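Local coordinates for uncharacterized protein MJ1062 (PDB 3EO4), which is of unknown function but carries, in the piece described here, a GNAT-type acetyltransferase domain that may transfer acyl groups, at residues 51-54 and 55-58; 140-144 and 145-149. All blocks are in the same frame, centred on the assembly; numbering follows the deposited sequence.

Contact 1 of 2, residues 51-54 and 55-58; sequences EHYS and WWMS
Tyr53 and Met57, one helical turn apart, meet through both backbone and side chain. The carbonyl O of Tyr53 takes the amide N of Met57 at 2.9 Å in a nearly straight bond, 164° at the hydrogen. Two more i to i+4 bonds run beside it: Trp55 N reaches Glu51 O at 3.0 Å, and Trp56 N reaches His52 O at 3.1 Å. On the side of the helix that carries Tyr53, Met57, a selenomethionine, bends at chi2 and chi3 and lies alongside Tyr53, pointing the same way. Met57 CG sits over one ring face, 3.7 Å from Tyr53 CE2, as a CH-pi contact, while Met57 SE lies farther out and oblique, 3.8 Å from Tyr53 OH, giving a Met-aromatic pair. Tyr53 CE1 also touches Trp56 CD1 at 3.6 Å, the two ring planes inclined by 32°. Trp55 CG lies anti to its own N (chi1 164°), which brings Trp55 CE3 within 3.6 Å of His52 O, at the indole edge; the His52 imidazole runs nearly parallel to the indole but is slid so far that the rings barely overlap. Two polar ends find partners beyond these residues. His52 NE2 is hydrogen-bonded to Leu24 O, tying this helix to helix 24-31, whose Leu27 and Met28 the imidazole also touches. Glu51 OE1 accepts from Lys48 N just before the helix, and Tyr53 packs on Thr74 of the second subunit. Side chains at i, i+3 and i+4 thus meet along one surface helix, 49-58, of the GNAT domain, packed against helix 24-31.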
ATOM      1  N   GLU A  51      10.024   9.524   8.353  1.00 16.84           N
ATOM      2  CA  GLU A  51       9.359   9.130   9.601  1.00 17.58           C
ATOM      3  C   GLU A  51       9.200   7.612   9.704  1.00 17.67           C
ATOM      4  O   GLU A  51       9.454   7.006  10.741  1.00 17.60           O
ATOM      5  CB  GLU A  51       7.955   9.725   9.675  1.00 18.24           C
ATOM      6  CG  GLU A  51       7.860  11.239   9.545  1.00 19.82           C
ATOM      7  CD  GLU A  51       6.418  11.718   9.299  1.00 24.43           C
ATOM      8  OE1 GLU A  51       5.539  10.909   8.864  1.00 22.77           O
ATOM      9  OE2 GLU A  51       6.175  12.935   9.521  1.00 28.23           O
ATOM     10  N   HIS A  52       8.742   7.014   8.620  1.00 17.07           N
ATOM     11  CA  HIS A  52       8.575   5.583   8.572  1.00 17.13           C
ATOM     12  C   HIS A  52       9.900   4.836   8.784  1.00 16.44           C
ATOM     13  O   HIS A  52       9.951   3.823   9.490  1.00 16.04           O
ATOM     14  CB  HIS A  52       7.957   5.214   7.233  1.00 16.79           C
ATOM     15  CG  HIS A  52       7.599   3.773   7.111  1.00 17.52           C
ATOM     16  ND1 HIS A  52       6.709   3.153   7.961  1.00 18.48           N
ATOM     17  CD2 HIS A  52       7.988   2.833   6.220  1.00 18.00           C
ATOM     18  CE1 HIS A  52       6.581   1.888   7.612  1.00 17.32           C
ATOM     19  NE2 HIS A  52       7.342   1.668   6.552  1.00 18.22           N
ATOM     20  N   TYR A  53      10.954   5.330   8.151  1.00 16.35           N
ATOM     21  CA  TYR A  53      12.232   4.645   8.172  1.00 16.73           C
ATOM     22  C   TYR A  53      12.941   4.871   9.507  1.00 17.23           C
ATOM     23  O   TYR A  53      13.645   3.999  10.017  1.00 16.94           O
ATOM     24  CB  TYR A  53      13.111   5.100   6.992  1.00 16.85           C
ATOM     25  CG  TYR A  53      14.291   4.191   6.755  1.00 15.98           C
ATOM     26  CD1 TYR A  53      14.083   2.881   6.326  1.00 17.14           C
ATOM     27  CD2 TYR A  53      15.598   4.615   6.998  1.00 15.32           C
ATOM     28  CE1 TYR A  53      15.128   2.023   6.113  1.00 16.41           C
ATOM     29  CE2 TYR A  53      16.670   3.750   6.790  1.00 16.50           C
ATOM     30  CZ  TYR A  53      16.406   2.444   6.341  1.00 17.27           C
ATOM     31  OH  TYR A  53      17.402   1.526   6.111  1.00 19.24           O
ATOM     32  N   SER A  54      12.736   6.046  10.084  1.00 18.03           N
ATOM     33  CA  SER A  54      13.267   6.324  11.415  1.00 18.89           C
ATOM     34  C   SER A  54      12.577   5.428  12.464  1.00 19.35           C
ATOM     35  O   SER A  54      13.241   4.948  13.386  1.00 19.49           O
ATOM     36  CB  SER A  54      13.149   7.810  11.726  1.00 18.56           C
ATOM     37  OG  SER A  54      13.191   8.044  13.110  1.00 22.63           O
ATOM     38  N   TRP A  55      11.274   5.157  12.302  1.00 18.97           N
ATOM     39  CA  TRP A  55      10.598   4.137  13.118  1.00 19.25           C
ATOM     40  C   TRP A  55      11.322   2.793  12.991  1.00 19.76           C
ATOM     41  O   TRP A  55      11.665   2.158  13.985  1.00 20.45           O
ATOM     42  CB  TRP A  55       9.109   3.991  12.739  1.00 18.99           C
ATOM     43  CG  TRP A  55       8.483   2.728  13.264  1.00 19.02           C
ATOM     44  CD1 TRP A  55       8.015   2.520  14.518  1.00 19.54           C
ATOM     45  CD2 TRP A  55       8.272   1.479  12.544  1.00 19.89           C
ATOM     46  NE1 TRP A  55       7.526   1.226  14.641  1.00 19.80           N
ATOM     47  CE2 TRP A  55       7.683   0.567  13.450  1.00 18.29           C
ATOM     48  CE3 TRP A  55       8.544   1.047  11.238  1.00 18.52           C
ATOM     49  CZ2 TRP A  55       7.353  -0.742  13.091  1.00 19.74           C
ATOM     50  CZ3 TRP A  55       8.219  -0.271  10.874  1.00 16.98           C
ATOM     51  CH2 TRP A  55       7.630  -1.148  11.797  1.00 20.59           C
ATOM     52  N   TRP A  56      11.588   2.387  11.760  1.00 20.56           N
ATOM     53  CA  TRP A  56      12.164   1.083  11.456  1.00 21.15           C
ATOM     54  C   TRP A  56      13.559   0.895  12.059  1.00 21.96           C
ATOM     55  O   TRP A  56      13.858  -0.170  12.607  1.00 21.95           O
ATOM     56  CB  TRP A  56      12.185   0.881   9.942  1.00 20.72           C
ATOM     57  CG  TRP A  56      13.043  -0.227   9.483  1.00 20.82           C
ATOM     58  CD1 TRP A  56      14.276  -0.126   8.917  1.00 20.71           C
ATOM     59  CD2 TRP A  56      12.732  -1.622   9.520  1.00 20.29           C
ATOM     60  NE1 TRP A  56      14.757  -1.370   8.598  1.00 20.32           N
ATOM     61  CE2 TRP A  56      13.826  -2.308   8.961  1.00 19.84           C
ATOM     62  CE3 TRP A  56      11.630  -2.358   9.970  1.00 20.18           C
ATOM     63  CZ2 TRP A  56      13.856  -3.704   8.847  1.00 20.00           C
ATOM     64  CZ3 TRP A  56      11.665  -3.755   9.851  1.00 19.47           C
ATOM     65  CH2 TRP A  56      12.758  -4.403   9.290  1.00 18.42           C
HETATM   66  N   MSE A  57      14.397   1.926  11.956  1.00 22.65           N
HETATM   67  CA  MSE A  57      15.717   1.905  12.566  1.00 24.31           C
HETATM   68  C   MSE A  57      15.657   2.098  14.085  1.00 23.82           C
HETATM   69  O   MSE A  57      16.649   1.885  14.768  1.00 24.01           O
HETATM   70  CB  MSE A  57      16.634   2.973  11.936  1.00 25.43           C
HETATM   71  CG  MSE A  57      16.827   2.827  10.412  1.00 30.02           C
HETATM   72 SE   MSE A  57      17.677   1.100   9.903  0.80 42.33          SE
HETATM   73  CE  MSE A  57      19.538   1.589  10.381  1.00 37.22           C
ATOM     74  N   SER A  58      14.502   2.510  14.604  1.00 23.41           N
ATOM     75  CA  SER A  58      14.342   2.770  16.038  1.00 23.18           C
ATOM     76  C   SER A  58      13.793   1.581  16.829  1.00 23.16           C
ATOM     77  O   SER A  58      13.807   1.617  18.066  1.00 22.17           O
ATOM     78  CB  SER A  58      13.398   3.951  16.262  1.00 23.28           C
ATOM     79  OG  SER A  58      14.121   5.148  16.510  1.00 24.91           O
TER

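Contact 2 of 2, residues 140-144 and 145-149; sequences KLFES and LGFKK
Phe142 O is gripped by two backbone amides, Leu145 N and Phe147 N, each 3.0 Å away and reaching it from opposite faces of the carbonyl plane. The Phe147 bond, together with Gly146 N to Glu143 O at 3.0 Å, forms the Schellman motif that ends helix 136-144, with Gly146 at positive phi (88°) as its C-prime residue. Phe147 is thereby folded back beside the last turn, and its ring meets that of Phe142 in a T-shaped pair with planes at 74°. The edge of Phe142 supplies the contact: Phe142 CD1 stands over the centre of the Phe147 face and comes within 3.7 Å of Phe147 CE2. Both rings are buried; Phe142 also touches Ile95, Val112, Ala129 and Ile131, and Phe147 packs on Tyr160 and Val162, so the two rings seat the helix end on the strands, with Phe142 also against helix 107-121. Beside them Leu141 and Leu145 run in the same direction, and Leu141 CD2 lies 4.1 Å from Leu145 CD1. Ser144 OG, rotated to lie between its backbone N and carbonyl carbon (chi1 83°), is turned back along the helix to donate to Leu141 O at 2.7 Å, and it has a second partner in Arg109 NE. On the outer side, Glu143 and Lys149 are joined through solvent, their charged atoms too far apart to meet directly, while Lys149 also makes a cation-pi contact with Trp158. One water donates to Glu143 OE2 and accepts from Lys149 N, 2.7 Å from each; another, likewise 2.7 Å from Glu143 OE2, accepts only weakly from Lys149 NZ.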
ATOM      1  N   LYS A 140     -14.385  -5.452  18.032  1.00 16.92           N
ATOM      2  CA  LYS A 140     -15.001  -6.774  17.855  1.00 17.22           C
ATOM      3  C   LYS A 140     -13.982  -7.889  17.736  1.00 16.44           C
ATOM      4  O   LYS A 140     -14.173  -8.971  18.285  1.00 16.96           O
ATOM      5  CB  LYS A 140     -15.868  -6.785  16.610  1.00 17.34           C
ATOM      6  CG  LYS A 140     -17.118  -6.019  16.829  1.00 21.38           C
ATOM      7  CD  LYS A 140     -17.945  -5.976  15.582  1.00 26.62           C
ATOM      8  CE  LYS A 140     -19.337  -5.446  15.906  1.00 27.96           C
ATOM      9  NZ  LYS A 140     -20.265  -5.955  14.873  1.00 31.63           N
ATOM     10  N   LEU A 141     -12.911  -7.619  17.007  1.00 16.18           N
ATOM     11  CA  LEU A 141     -11.795  -8.553  16.873  1.00 16.34           C
ATOM     12  C   LEU A 141     -11.257  -8.996  18.243  1.00 16.46           C
ATOM     13  O   LEU A 141     -11.213 -10.192  18.539  1.00 16.84           O
ATOM     14  CB  LEU A 141     -10.669  -7.930  16.004  1.00 16.15           C
ATOM     15  CG  LEU A 141      -9.437  -8.712  15.491  1.00 15.45           C
ATOM     16  CD1 LEU A 141      -8.631  -7.811  14.600  1.00 16.81           C
ATOM     17  CD2 LEU A 141      -8.535  -9.270  16.595  1.00 15.49           C
ATOM     18  N   PHE A 142     -10.853  -8.039  19.070  1.00 16.71           N
ATOM     19  CA  PHE A 142     -10.182  -8.364  20.335  1.00 16.93           C
ATOM     20  C   PHE A 142     -11.128  -8.928  21.388  1.00 16.45           C
ATOM     21  O   PHE A 142     -10.766  -9.874  22.111  1.00 15.36           O
ATOM     22  CB  PHE A 142      -9.413  -7.156  20.880  1.00 17.05           C
ATOM     23  CG  PHE A 142      -8.136  -6.872  20.132  1.00 19.20           C
ATOM     24  CD1 PHE A 142      -6.984  -7.613  20.390  1.00 19.63           C
ATOM     25  CD2 PHE A 142      -8.090  -5.870  19.152  1.00 20.69           C
ATOM     26  CE1 PHE A 142      -5.793  -7.344  19.702  1.00 20.33           C
ATOM     27  CE2 PHE A 142      -6.927  -5.604  18.452  1.00 20.15           C
ATOM     28  CZ  PHE A 142      -5.783  -6.332  18.714  1.00 21.15           C
ATOM     29  N   GLU A 143     -12.345  -8.387  21.446  1.00 15.37           N
ATOM     30  CA  GLU A 143     -13.374  -8.983  22.297  1.00 15.61           C
ATOM     31  C   GLU A 143     -13.740 -10.416  21.847  1.00 15.31           C
ATOM     32  O   GLU A 143     -14.077 -11.256  22.672  1.00 16.12           O
ATOM     33  CB  GLU A 143     -14.617  -8.088  22.410  1.00 15.41           C
ATOM     34  CG  GLU A 143     -14.324  -6.687  23.036  1.00 18.85           C
ATOM     35  CD  GLU A 143     -15.578  -5.920  23.420  1.00 22.52           C
ATOM     36  OE1 GLU A 143     -16.630  -6.130  22.781  1.00 22.08           O
ATOM     37  OE2 GLU A 143     -15.513  -5.096  24.363  1.00 26.72           O
ATOM     38  N   SER A 144     -13.659 -10.725  20.561  1.00 14.94           N
ATOM     39  CA  SER A 144     -13.927 -12.121  20.161  1.00 14.69           C
ATOM     40  C   SER A 144     -12.839 -13.066  20.715  1.00 14.34           C
ATOM     41  O   SER A 144     -13.034 -14.264  20.827  1.00 15.05           O
ATOM     42  CB  SER A 144     -14.065 -12.258  18.646  1.00 14.16           C
ATOM     43  OG  SER A 144     -12.786 -12.363  18.043  1.00 14.23           O
ATOM     44  N   LEU A 145     -11.704 -12.506  21.091  1.00 13.51           N
ATOM     45  CA  LEU A 145     -10.615 -13.287  21.681  1.00 13.70           C
ATOM     46  C   LEU A 145     -10.551 -13.149  23.195  1.00 13.64           C
ATOM     47  O   LEU A 145      -9.568 -13.557  23.826  1.00 14.39           O
ATOM     48  CB  LEU A 145      -9.263 -12.907  21.067  1.00 12.70           C
ATOM     49  CG  LEU A 145      -9.089 -13.182  19.576  1.00 14.69           C
ATOM     50  CD1 LEU A 145      -7.830 -12.485  19.049  1.00 16.53           C
ATOM     51  CD2 LEU A 145      -9.095 -14.685  19.251  1.00 11.96           C
ATOM     52  N   GLY A 146     -11.600 -12.591  23.784  1.00 12.84           N
ATOM     53  CA  GLY A 146     -11.665 -12.530  25.217  1.00 13.00           C
ATOM     54  C   GLY A 146     -11.031 -11.311  25.877  1.00 12.69           C
ATOM     55  O   GLY A 146     -10.978 -11.264  27.087  1.00 12.21           O
ATOM     56  N   PHE A 147     -10.543 -10.351  25.091  1.00 13.26           N
ATOM     57  CA  PHE A 147     -10.058  -9.059  25.627  1.00 14.96           C
ATOM     58  C   PHE A 147     -11.214  -8.274  26.236  1.00 15.61           C
ATOM     59  O   PHE A 147     -12.352  -8.332  25.748  1.00 16.36           O
ATOM     60  CB  PHE A 147      -9.416  -8.178  24.558  1.00 13.64           C
ATOM     61  CG  PHE A 147      -8.042  -8.633  24.116  1.00 14.70           C
ATOM     62  CD1 PHE A 147      -6.910  -7.859  24.413  1.00 10.17           C
ATOM     63  CD2 PHE A 147      -7.882  -9.813  23.357  1.00 11.79           C
ATOM     64  CE1 PHE A 147      -5.632  -8.258  23.963  1.00 12.74           C
ATOM     65  CE2 PHE A 147      -6.586 -10.235  22.911  1.00 13.35           C
ATOM     66  CZ  PHE A 147      -5.471  -9.459  23.213  1.00 10.39           C
ATOM     67  N   LYS A 148     -10.886  -7.511  27.271  1.00 16.86           N
ATOM     68  CA  LYS A 148     -11.862  -6.788  28.101  1.00 17.96           C
ATOM     69  C   LYS A 148     -11.421  -5.352  28.215  1.00 18.31           C
ATOM     70  O   LYS A 148     -10.271  -5.098  28.555  1.00 18.22           O
ATOM     71  CB  LYS A 148     -11.848  -7.408  29.488  1.00 17.43           C
ATOM     72  CG  LYS A 148     -12.782  -6.811  30.487  1.00 21.93           C
ATOM     73  CD  LYS A 148     -12.821  -7.701  31.711  1.00 25.05           C
ATOM     74  CE  LYS A 148     -12.092  -7.067  32.856  1.00 27.27           C
ATOM     75  NZ  LYS A 148     -13.057  -6.136  33.506  1.00 29.51           N
ATOM     76  N   LYS A 149     -12.321  -4.418  27.922  1.00 18.70           N
ATOM     77  CA  LYS A 149     -12.032  -3.007  28.137  1.00 20.38           C
ATOM     78  C   LYS A 149     -11.643  -2.811  29.589  1.00 20.82           C
ATOM     79  O   LYS A 149     -12.394  -3.162  30.488  1.00 21.01           O
ATOM     80  CB  LYS A 149     -13.235  -2.112  27.794  1.00 19.50           C
ATOM     81  CG  LYS A 149     -12.849  -0.644  27.645  1.00 21.20           C
ATOM     82  CD  LYS A 149     -14.077   0.274  27.607  1.00 22.19           C
ATOM     83  CE  LYS A 149     -14.645   0.316  26.225  1.00 23.96           C
ATOM     84  NZ  LYS A 149     -16.120   0.392  26.323  1.00 27.16           N
TER
HETATM   85  O   HOH W   1     -14.813  -4.935  26.978  1.00  7.04           O
HETATM   86  O   HOH W   2     -15.843  -2.454  24.366  1.00 29.10           O

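Contacts 1 and 2 come in series along one GNAT domain, on opposite sides of the chain's centre, with centres about 30 Å apart and nearest atoms about 15 Å apart. Contact 1 is a surface contact within a single helix, 49-58; contact 2 is partly buried and joins the end of helix 136-144 to the start of strand 148-150. Their backbone bonding differs accordingly: regular i to i+4 bonds in one, a shared carbonyl and a Schellman motif with its glycine in the other. Aromatic groups serve both, but most of those in contact 1 lie against helix 24-31, and Tyr53 also reaches the second subunit, whereas contact 2 buries its phenylalanines and carries a water bridge from Glu143 to the backbone of Lys149 on its exposed side.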